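Local coordinates for prolyl oligopeptidase (Galerina marginata, PDB 5N4B), which cleaves peptide bonds after proline and macrocyclizes the trimmed peptide precursor during biosynthesis of the amanitin toxins, at residues W261-Y275 against Y311-V325. The protein carries 1 engineered substitution. Numbering follows the deposited sequence.
Sequences WIYGADTSEDGKYLY and YAADYNIITNHGSLV
Ile317 lies over one face of Tyr275, a CH-pi contact with CG1 3.7 Å from the centroid of the Tyr275 ring and almost on the ring normal, while CD1 drapes over the CD1–CE1 side and CG2 over CE2 and CZ. Val325 CG1 meets the phenol end of the same ring obliquely. Farther along, Asn320 is the bump that butts against the hairpin turn 268-271. With CG wedged between backbone N and carbonyl carbon (chi1 68°), its amide rises toward the turn, and ND2 splits its two hydrogens between Asp270 OD2 (2.9 Å) and, almost straight at 171°, Gly322 O of its own hairpin. Asn320 OD1 presses on Ser268 CB at 3.2 Å and accepts hydrogen bonds from two waters, one accepting from Asp270 N, the other bonded to Tyr275 OH. Asp270 OD1 accepts from Ser268 OG and, in an Asx turn, from Lys272 N, the two arriving from opposite faces of the carboxylate plane. The Tyr273 ring slots in edge-on, CE2 against Gly322 O and OH against Ser323 CA. At the far end the Tyr311 ring meets the face of the Trp261 six-membered ring edge-to-face (T-shaped), planes at 84°, its OH 3.3 Å from Trp261 CE3. Between these patches, water joins Asp266 OD2, also bonded to Tyr277, to Asn316 ND2. The contact packs successive four-stranded blades of the beta-propeller face to face, with Val290 and Leu288 of strand 287-292 extending the apolar layer beside Tyr275 and Ile317.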
ATOM      1  N   TRP A 261      13.928  11.756 -10.854  1.00 19.99           N
ATOM      2  CA  TRP A 261      13.052  10.860 -11.610  1.00 17.14           C
ATOM      3  C   TRP A 261      13.407   9.407 -11.282  1.00 17.54           C
ATOM      4  O   TRP A 261      14.557   9.069 -11.015  1.00 17.99           O
ATOM      5  CB  TRP A 261      13.185  11.088 -13.102  1.00 17.36           C
ATOM      6  CG  TRP A 261      12.730  12.421 -13.593  1.00 18.60           C
ATOM      7  CD1 TRP A 261      12.413  13.518 -12.844  1.00 20.53           C
ATOM      8  CD2 TRP A 261      12.577  12.796 -14.954  1.00 19.05           C
ATOM      9  NE1 TRP A 261      12.054  14.555 -13.688  1.00 21.19           N
ATOM     10  CE2 TRP A 261      12.146  14.128 -14.982  1.00 22.03           C
ATOM     11  CE3 TRP A 261      12.767  12.129 -16.156  1.00 19.20           C
ATOM     12  CZ2 TRP A 261      11.912  14.808 -16.172  1.00 21.56           C
ATOM     13  CZ3 TRP A 261      12.502  12.799 -17.360  1.00 21.22           C
ATOM     14  CH2 TRP A 261      12.107  14.131 -17.351  1.00 22.81           C
ATOM     15  N   ILE A 262      12.409   8.538 -11.319  1.00 14.04           N
ATOM     16  CA  ILE A 262      12.575   7.103 -11.137  1.00 14.78           C
ATOM     17  C   ILE A 262      12.005   6.359 -12.349  1.00 16.34           C
ATOM     18  O   ILE A 262      11.316   6.941 -13.205  1.00 13.73           O
ATOM     19  CB  ILE A 262      12.014   6.591  -9.802  1.00 16.58           C
ATOM     20  CG1 ILE A 262      10.500   6.773  -9.739  1.00 16.32           C
ATOM     21  CG2 ILE A 262      12.747   7.311  -8.652  1.00 17.33           C
ATOM     22  CD1 ILE A 262       9.855   5.954  -8.565  1.00 21.20           C
ATOM     23  N   TYR A 263      12.292   5.061 -12.393  1.00 14.47           N
ATOM     24  CA  TYR A 263      12.195   4.263 -13.592  1.00 12.33           C
ATOM     25  C   TYR A 263      11.485   2.940 -13.309  1.00 12.88           C
ATOM     26  O   TYR A 263      11.535   2.402 -12.206  1.00 15.40           O
ATOM     27  CB  TYR A 263      13.576   3.992 -14.233  1.00 14.96           C
ATOM     28  CG  TYR A 263      14.275   5.298 -14.435  1.00 14.56           C
ATOM     29  CD1 TYR A 263      13.799   6.204 -15.363  1.00 16.90           C
ATOM     30  CD2 TYR A 263      15.318   5.696 -13.598  1.00 16.93           C
ATOM     31  CE1 TYR A 263      14.370   7.446 -15.476  1.00 18.47           C
ATOM     32  CE2 TYR A 263      15.899   6.958 -13.729  1.00 18.46           C
ATOM     33  CZ  TYR A 263      15.399   7.809 -14.667  1.00 18.90           C
ATOM     34  OH  TYR A 263      15.912   9.064 -14.808  1.00 19.94           O
ATOM     35  N   GLY A 264      10.798   2.448 -14.314  1.00 12.08           N
ATOM     36  CA  GLY A 264      10.283   1.093 -14.318  1.00 11.56           C
ATOM     37  C   GLY A 264      10.474   0.482 -15.692  1.00 10.38           C
ATOM     38  O   GLY A 264      10.818   1.173 -16.650  1.00 12.44           O
ATOM     39  N   ALA A 265      10.255  -0.819 -15.789  1.00 12.58           N
ATOM     40  CA  ALA A 265      10.453  -1.557 -17.018  1.00 11.71           C
ATOM     41  C   ALA A 265       9.445  -2.658 -17.165  1.00 11.57           C
ATOM     42  O   ALA A 265       8.721  -3.021 -16.233  1.00 12.85           O
ATOM     43  CB  ALA A 265      11.869  -2.148 -17.096  1.00 16.55           C
ATOM     44  N   ASP A 266       9.348  -3.129 -18.407  1.00 10.41           N
ATOM     45  CA  ASP A 266       8.573  -4.328 -18.732  1.00 11.23           C
ATOM     46  C   ASP A 266       9.192  -4.956 -19.976  1.00 11.30           C
ATOM     47  O   ASP A 266       9.867  -4.276 -20.758  1.00 12.56           O
ATOM     48  CB  ASP A 266       7.096  -4.002 -19.014  1.00 12.73           C
ATOM     49  CG  ASP A 266       6.143  -4.165 -17.791  1.00 17.13           C
ATOM     50  OD1 ASP A 266       6.249  -5.155 -17.038  1.00 16.55           O
ATOM     51  OD2 ASP A 266       5.244  -3.268 -17.603  1.00 17.93           O
ATOM     52  N   THR A 267       9.002  -6.258 -20.144  1.00 12.95           N
ATOM     53  CA  THR A 267       9.494  -6.978 -21.317  1.00 12.64           C
ATOM     54  C   THR A 267       8.343  -7.736 -21.972  1.00 11.43           C
ATOM     55  O   THR A 267       7.551  -8.403 -21.295  1.00 15.02           O
ATOM     56  CB  THR A 267      10.612  -7.940 -20.978  1.00 12.17           C
ATOM     57  OG1 THR A 267      10.148  -8.765 -19.898  1.00 14.36           O
ATOM     58  CG2 THR A 267      11.879  -7.163 -20.573  1.00 14.09           C
ATOM     59  N   SER A 268       8.234  -7.607 -23.283  1.00 12.21           N
ATOM     60  CA  SER A 268       7.161  -8.289 -23.988  1.00 13.60           C
ATOM     61  C   SER A 268       7.368  -9.801 -23.993  1.00 13.46           C
ATOM     62  O   SER A 268       8.497 -10.304 -24.031  1.00 15.12           O
ATOM     63  CB  SER A 268       7.001  -7.751 -25.398  1.00 14.25           C
ATOM     64  OG  SER A 268       8.110  -8.127 -26.197  1.00 15.52           O
ATOM     65  N   GLU A 269       6.249 -10.522 -23.989  1.00 15.88           N
ATOM     66  CA  GLU A 269       6.251 -11.986 -23.962  1.00 15.58           C
ATOM     67  C   GLU A 269       6.973 -12.597 -25.144  1.00 19.46           C
ATOM     68  O   GLU A 269       7.618 -13.653 -24.997  1.00 19.20           O
ATOM     69  CB  GLU A 269       4.814 -12.515 -23.951  1.00 18.52           C
ATOM     70  CG  GLU A 269       4.066 -12.247 -22.653  1.00 30.27           C
ATOM     71  CD  GLU A 269       4.726 -12.891 -21.427  1.00 36.63           C
ATOM     72  OE1 GLU A 269       5.377 -13.958 -21.566  1.00 31.66           O
ATOM     73  OE2 GLU A 269       4.593 -12.305 -20.322  1.00 39.29           O
ATOM     74  N   ASP A 270       6.898 -11.973 -26.301  1.00 16.22           N
ATOM     75  CA  ASP A 270       7.499 -12.493 -27.511  1.00 18.82           C
ATOM     76  C   ASP A 270       8.997 -12.222 -27.611  1.00 18.76           C
ATOM     77  O   ASP A 270       9.592 -12.610 -28.614  1.00 21.57           O
ATOM     78  CB  ASP A 270       6.747 -12.007 -28.769  1.00 20.80           C
ATOM     79  CG  ASP A 270       6.805 -10.504 -28.973  1.00 21.77           C
ATOM     80  OD1 ASP A 270       7.530  -9.825 -28.214  1.00 21.20           O
ATOM     81  OD2 ASP A 270       6.116 -10.003 -29.902  1.00 20.26           O
ATOM     82  N   GLY A 271       9.606 -11.545 -26.629  1.00 16.91           N
ATOM     83  CA  GLY A 271      11.021 -11.218 -26.681  1.00 20.42           C
ATOM     84  C   GLY A 271      11.393 -10.038 -27.553  1.00 19.72           C
ATOM     85  O   GLY A 271      12.590  -9.716 -27.648  1.00 22.45           O
ATOM     86  N   LYS A 272      10.413  -9.352 -28.160  1.00 18.65           N
ATOM     87  CA  LYS A 272      10.714  -8.316 -29.132  1.00 19.80           C
ATOM     88  C   LYS A 272      10.985  -6.947 -28.520  1.00 18.86           C
ATOM     89  O   LYS A 272      11.759  -6.176 -29.095  1.00 20.62           O
ATOM     90  CB  LYS A 272       9.559  -8.220 -30.115  1.00 27.23           C
ATOM     91  CG  LYS A 272       9.746  -7.195 -31.212  1.00 36.16           C
ATOM     92  CD  LYS A 272       8.521  -7.179 -32.077  1.00 45.66           C
ATOM     93  CE  LYS A 272       8.689  -6.394 -33.348  1.00 46.22           C
ATOM     94  NZ  LYS A 272       7.316  -6.219 -33.811  1.00 41.86           N
ATOM     95  N   TYR A 273      10.338  -6.611 -27.408  1.00 15.43           N
ATOM     96  CA  TYR A 273      10.363  -5.253 -26.892  1.00 14.91           C
ATOM     97  C   TYR A 273      10.790  -5.214 -25.438  1.00 14.13           C
ATOM     98  O   TYR A 273      10.477  -6.108 -24.640  1.00 15.02           O
ATOM     99  CB  TYR A 273       8.982  -4.603 -27.008  1.00 15.74           C
ATOM    100  CG  TYR A 273       8.520  -4.345 -28.397  1.00 17.36           C
ATOM    101  CD1 TYR A 273       9.224  -3.501 -29.233  1.00 18.33           C
ATOM    102  CD2 TYR A 273       7.337  -4.898 -28.842  1.00 20.60           C
ATOM    103  CE1 TYR A 273       8.767  -3.216 -30.492  1.00 18.88           C
ATOM    104  CE2 TYR A 273       6.868  -4.650 -30.131  1.00 24.78           C
ATOM    105  CZ  TYR A 273       7.613  -3.806 -30.952  1.00 20.54           C
ATOM    106  OH  TYR A 273       7.120  -3.536 -32.214  1.00 23.94           O
ATOM    107  N   LEU A 274      11.514  -4.159 -25.134  1.00 14.45           N
ATOM    108  CA  LEU A 274      11.799  -3.695 -23.786  1.00 13.91           C
ATOM    109  C   LEU A 274      11.149  -2.329 -23.630  1.00 12.44           C
ATOM    110  O   LEU A 274      11.378  -1.419 -24.436  1.00 13.97           O
ATOM    111  CB  LEU A 274      13.311  -3.582 -23.588  1.00 16.54           C
ATOM    112  CG  LEU A 274      13.814  -2.916 -22.309  1.00 16.97           C
ATOM    113  CD1 LEU A 274      13.429  -3.710 -21.131  1.00 20.86           C
ATOM    114  CD2 LEU A 274      15.338  -2.762 -22.404  1.00 21.37           C
ATOM    115  N   TYR A 275      10.414  -2.150 -22.556  1.00 11.53           N
ATOM    116  CA  TYR A 275       9.741  -0.907 -22.276  1.00 11.28           C
ATOM    117  C   TYR A 275      10.354  -0.218 -21.077  1.00 13.42           C
ATOM    118  O   TYR A 275      10.682  -0.871 -20.069  1.00 14.14           O
ATOM    119  CB  TYR A 275       8.287  -1.195 -21.981  1.00 13.89           C
ATOM    120  CG  TYR A 275       7.541  -1.980 -23.036  1.00 12.83           C
ATOM    121  CD1 TYR A 275       7.129  -1.393 -24.244  1.00 14.52           C
ATOM    122  CD2 TYR A 275       7.217  -3.320 -22.856  1.00 12.63           C
ATOM    123  CE1 TYR A 275       6.436  -2.105 -25.186  1.00 15.86           C
ATOM    124  CE2 TYR A 275       6.494  -4.020 -23.825  1.00 12.63           C
ATOM    125  CZ  TYR A 275       6.118  -3.390 -24.979  1.00 13.53           C
ATOM    126  OH  TYR A 275       5.404  -4.122 -25.895  1.00 15.97           O
ATOM    127  N   TYR A 311       5.159  14.358 -19.998  1.00 19.35           N
ATOM    128  CA  TYR A 311       4.356  13.961 -18.849  1.00 17.46           C
ATOM    129  C   TYR A 311       2.948  14.508 -19.010  1.00 21.41           C
ATOM    130  O   TYR A 311       2.716  15.712 -18.870  1.00 22.30           O
ATOM    131  CB  TYR A 311       4.990  14.473 -17.550  1.00 16.72           C
ATOM    132  CG  TYR A 311       6.213  13.678 -17.134  1.00 17.23           C
ATOM    133  CD1 TYR A 311       6.069  12.438 -16.516  1.00 16.92           C
ATOM    134  CD2 TYR A 311       7.496  14.148 -17.373  1.00 18.20           C
ATOM    135  CE1 TYR A 311       7.152  11.692 -16.140  1.00 17.88           C
ATOM    136  CE2 TYR A 311       8.609  13.418 -17.000  1.00 19.37           C
ATOM    137  CZ  TYR A 311       8.435  12.195 -16.373  1.00 20.14           C
ATOM    138  OH  TYR A 311       9.520  11.443 -16.003  1.00 21.30           O
ATOM    139  N   ALA A 312       1.996  13.617 -19.241  1.00 17.80           N
ATOM    140  CA  ALA A 312       0.601  14.020 -19.440  1.00 18.37           C
ATOM    141  C   ALA A 312      -0.402  12.975 -18.956  1.00 18.15           C
ATOM    142  O   ALA A 312      -1.526  13.325 -18.582  1.00 20.72           O
ATOM    143  CB  ALA A 312       0.327  14.326 -20.893  1.00 20.58           C
ATOM    144  N   ALA A 313      -0.021  11.700 -18.943  1.00 14.56           N
ATOM    145  CA  ALA A 313      -0.978  10.652 -18.649  1.00 13.82           C
ATOM    146  C   ALA A 313      -0.240   9.414 -18.156  1.00 12.88           C
ATOM    147  O   ALA A 313       0.988   9.303 -18.276  1.00 13.11           O
ATOM    148  CB  ALA A 313      -1.800  10.332 -19.907  1.00 15.49           C
ATOM    149  N   ASP A 314      -1.012   8.479 -17.618  1.00 11.84           N
ATOM    150  CA  ASP A 314      -0.544   7.180 -17.133  1.00 10.67           C
ATOM    151  C   ASP A 314      -0.592   6.193 -18.292  1.00 11.78           C
ATOM    152  O   ASP A 314      -1.615   6.111 -18.976  1.00 12.52           O
ATOM    153  CB  ASP A 314      -1.548   6.779 -16.037  1.00 13.46           C
ATOM    154  CG  ASP A 314      -1.252   5.463 -15.312  1.00 13.68           C
ATOM    155  OD1 ASP A 314      -0.501   4.626 -15.813  1.00 14.40           O
ATOM    156  OD2 ASP A 314      -1.855   5.256 -14.218  1.00 13.65           O
ATOM    157  N   TYR A 315       0.518   5.517 -18.568  1.00 10.71           N
ATOM    158  CA  TYR A 315       0.571   4.483 -19.593  1.00 10.32           C
ATOM    159  C   TYR A 315       1.218   3.243 -18.994  1.00 11.26           C
ATOM    160  O   TYR A 315       2.331   3.319 -18.468  1.00 12.14           O
ATOM    161  CB  TYR A 315       1.419   4.936 -20.769  1.00 13.10           C
ATOM    162  CG  TYR A 315       0.936   6.108 -21.577  1.00 13.35           C
ATOM    163  CD1 TYR A 315       1.256   7.412 -21.179  1.00 12.38           C
ATOM    164  CD2 TYR A 315       0.182   5.937 -22.739  1.00 12.30           C
ATOM    165  CE1 TYR A 315       0.866   8.489 -21.897  1.00 14.12           C
ATOM    166  CE2 TYR A 315      -0.205   7.014 -23.449  1.00 12.79           C
ATOM    167  CZ  TYR A 315       0.133   8.279 -23.049  1.00 13.93           C
ATOM    168  OH  TYR A 315      -0.237   9.338 -23.862  1.00 17.94           O
ATOM    169  N   ASN A 316       0.544   2.109 -19.088  1.00 10.06           N
ATOM    170  CA  ASN A 316       1.070   0.843 -18.612  1.00 10.40           C
ATOM    171  C   ASN A 316       0.820  -0.234 -19.666  1.00 10.73           C
ATOM    172  O   ASN A 316      -0.327  -0.452 -20.061  1.00 11.21           O
ATOM    173  CB  ASN A 316       0.431   0.473 -17.265  1.00 11.65           C
ATOM    174  CG  ASN A 316       1.127  -0.719 -16.596  1.00 12.60           C
ATOM    175  OD1 ASN A 316       0.606  -1.804 -16.609  1.00 14.91           O
ATOM    176  ND2 ASN A 316       2.353  -0.515 -16.113  1.00 16.23           N
ATOM    177  N   ILE A 317       1.857  -0.937 -20.087  1.00  9.85           N
ATOM    178  CA  ILE A 317       1.700  -1.936 -21.132  1.00 11.08           C
ATOM    179  C   ILE A 317       0.891  -3.134 -20.648  1.00 10.57           C
ATOM    180  O   ILE A 317       1.131  -3.675 -19.559  1.00 12.30           O
ATOM    181  CB  ILE A 317       3.070  -2.465 -21.585  1.00 12.05           C
ATOM    182  CG1 ILE A 317       3.990  -1.356 -22.066  1.00 15.55           C
ATOM    183  CG2 ILE A 317       2.892  -3.551 -22.678  1.00 15.26           C
ATOM    184  CD1 ILE A 317       3.442  -0.551 -23.155  1.00 17.62           C
ATOM    185  N   ILE A 318      -0.010  -3.620 -21.482  1.00  9.13           N
ATOM    186  CA  ILE A 318      -0.716  -4.893 -21.271  1.00  8.63           C
ATOM    187  C   ILE A 318      -0.019  -6.010 -22.036  1.00 10.80           C
ATOM    188  O   ILE A 318       0.405  -7.010 -21.451  1.00 13.60           O
ATOM    189  CB  ILE A 318      -2.189  -4.788 -21.728  1.00  9.12           C
ATOM    190  CG1 ILE A 318      -2.897  -3.692 -20.959  1.00  9.84           C
ATOM    191  CG2 ILE A 318      -2.868  -6.147 -21.577  1.00 10.33           C
ATOM    192  CD1 ILE A 318      -4.135  -3.181 -21.627  1.00 11.74           C
ATOM    193  N   THR A 319       0.122  -5.858 -23.336  1.00  9.43           N
ATOM    194  CA  THR A 319       0.775  -6.861 -24.173  1.00 12.04           C
ATOM    195  C   THR A 319       1.017  -6.266 -25.555  1.00 13.05           C
ATOM    196  O   THR A 319       0.719  -5.093 -25.802  1.00 11.74           O
ATOM    197  CB  THR A 319      -0.036  -8.145 -24.234  1.00 13.20           C
ATOM    198  OG1 THR A 319       0.864  -9.172 -24.737  1.00 18.11           O
ATOM    199  CG2 THR A 319      -1.265  -8.082 -25.116  1.00 14.90           C
ATOM    200  N   ASN A 320       1.480  -7.097 -26.478  1.00 12.56           N
ATOM    201  CA  ASN A 320       1.603  -6.686 -27.869  1.00 12.73           C
ATOM    202  C   ASN A 320       1.317  -7.900 -28.722  1.00 15.59           C
ATOM    203  O   ASN A 320       1.563  -9.038 -28.328  1.00 16.06           O
ATOM    204  CB  ASN A 320       2.991  -6.150 -28.221  1.00 13.70           C
ATOM    205  CG  ASN A 320       4.026  -7.213 -28.169  1.00 14.94           C
ATOM    206  OD1 ASN A 320       4.311  -7.713 -27.101  1.00 14.58           O
ATOM    207  ND2 ASN A 320       4.601  -7.569 -29.309  1.00 16.90           N
ATOM    208  N   HIS A 321       0.824  -7.650 -29.934  1.00 15.84           N
ATOM    209  CA  HIS A 321       0.740  -8.657 -30.984  1.00 17.42           C
ATOM    210  C   HIS A 321       1.506  -8.062 -32.157  1.00 18.48           C
ATOM    211  O   HIS A 321       1.057  -7.098 -32.786  1.00 18.97           O
ATOM    212  CB  HIS A 321      -0.714  -9.047 -31.313  1.00 21.05           C
ATOM    213  CG  HIS A 321      -1.437  -9.672 -30.161  1.00 21.14           C
ATOM    214  ND1 HIS A 321      -0.985 -10.801 -29.524  1.00 28.72           N
ATOM    215  CD2 HIS A 321      -2.593  -9.328 -29.544  1.00 26.88           C
ATOM    216  CE1 HIS A 321      -1.816 -11.112 -28.539  1.00 26.17           C
ATOM    217  NE2 HIS A 321      -2.800 -10.236 -28.530  1.00 28.78           N
ATOM    218  N   GLY A 322       2.687  -8.586 -32.431  1.00 21.10           N
ATOM    219  CA  GLY A 322       3.550  -7.921 -33.388  1.00 20.38           C
ATOM    220  C   GLY A 322       3.829  -6.507 -32.952  1.00 20.65           C
ATOM    221  O   GLY A 322       4.099  -6.243 -31.779  1.00 19.94           O
ATOM    222  N   SER A 323       3.732  -5.562 -33.887  1.00 20.30           N
ATOM    223  CA  SER A 323       4.025  -4.168 -33.581  1.00 20.72           C
ATOM    224  C   SER A 323       2.822  -3.406 -32.997  1.00 15.79           C
ATOM    225  O   SER A 323       2.936  -2.200 -32.776  1.00 18.77           O
ATOM    226  CB  SER A 323       4.541  -3.453 -34.840  1.00 26.21           C
ATOM    227  OG  SER A 323       3.648  -3.662 -35.894  1.00 37.46           O
ATOM    228  N   LEU A 324       1.716  -4.084 -32.744  1.00 17.32           N
ATOM    229  CA  LEU A 324       0.534  -3.453 -32.148  1.00 16.40           C
ATOM    230  C   LEU A 324       0.602  -3.642 -30.638  1.00 13.91           C
ATOM    231  O   LEU A 324       0.460  -4.769 -30.141  1.00 14.78           O
ATOM    232  CB  LEU A 324      -0.728  -4.099 -32.712  1.00 17.41           C
ATOM    233  CG  LEU A 324      -2.033  -3.348 -32.401  1.00 17.91           C
ATOM    234  CD1 LEU A 324      -2.059  -2.046 -33.137  1.00 18.18           C
ATOM    235  CD2 LEU A 324      -3.209  -4.215 -32.824  1.00 20.08           C
ATOM    236  N   VAL A 325       0.806  -2.553 -29.925  1.00 15.41           N
ATOM    237  CA  VAL A 325       1.019  -2.567 -28.472  1.00 11.89           C
ATOM    238  C   VAL A 325      -0.279  -2.127 -27.795  1.00 13.16           C
ATOM    239  O   VAL A 325      -0.835  -1.051 -28.131  1.00 14.08           O
ATOM    240  CB  VAL A 325       2.165  -1.638 -28.089  1.00 14.45           C
ATOM    241  CG1 VAL A 325       2.430  -1.713 -26.632  1.00 15.50           C
ATOM    242  CG2 VAL A 325       3.427  -2.022 -28.838  1.00 17.89           C
TER
HETATM  243  O   HOH W   1       4.096  -2.664 -15.174  1.00 25.08           O
HETATM  244  O   HOH W   2       2.632  -4.408 -17.466  1.00 26.83           O
HETATM  245  O   HOH W   3       3.693  -9.167 -23.634  1.00 30.00           O
HETATM  246  O   HOH W   4       4.643 -10.360 -26.791  1.00 15.92           O
HETATM  247  O   HOH W   5       3.769 -10.892 -30.983  1.00 17.26           O
HETATM  248  O   HOH W   6       4.089  -6.179 -24.787  1.00 11.80           O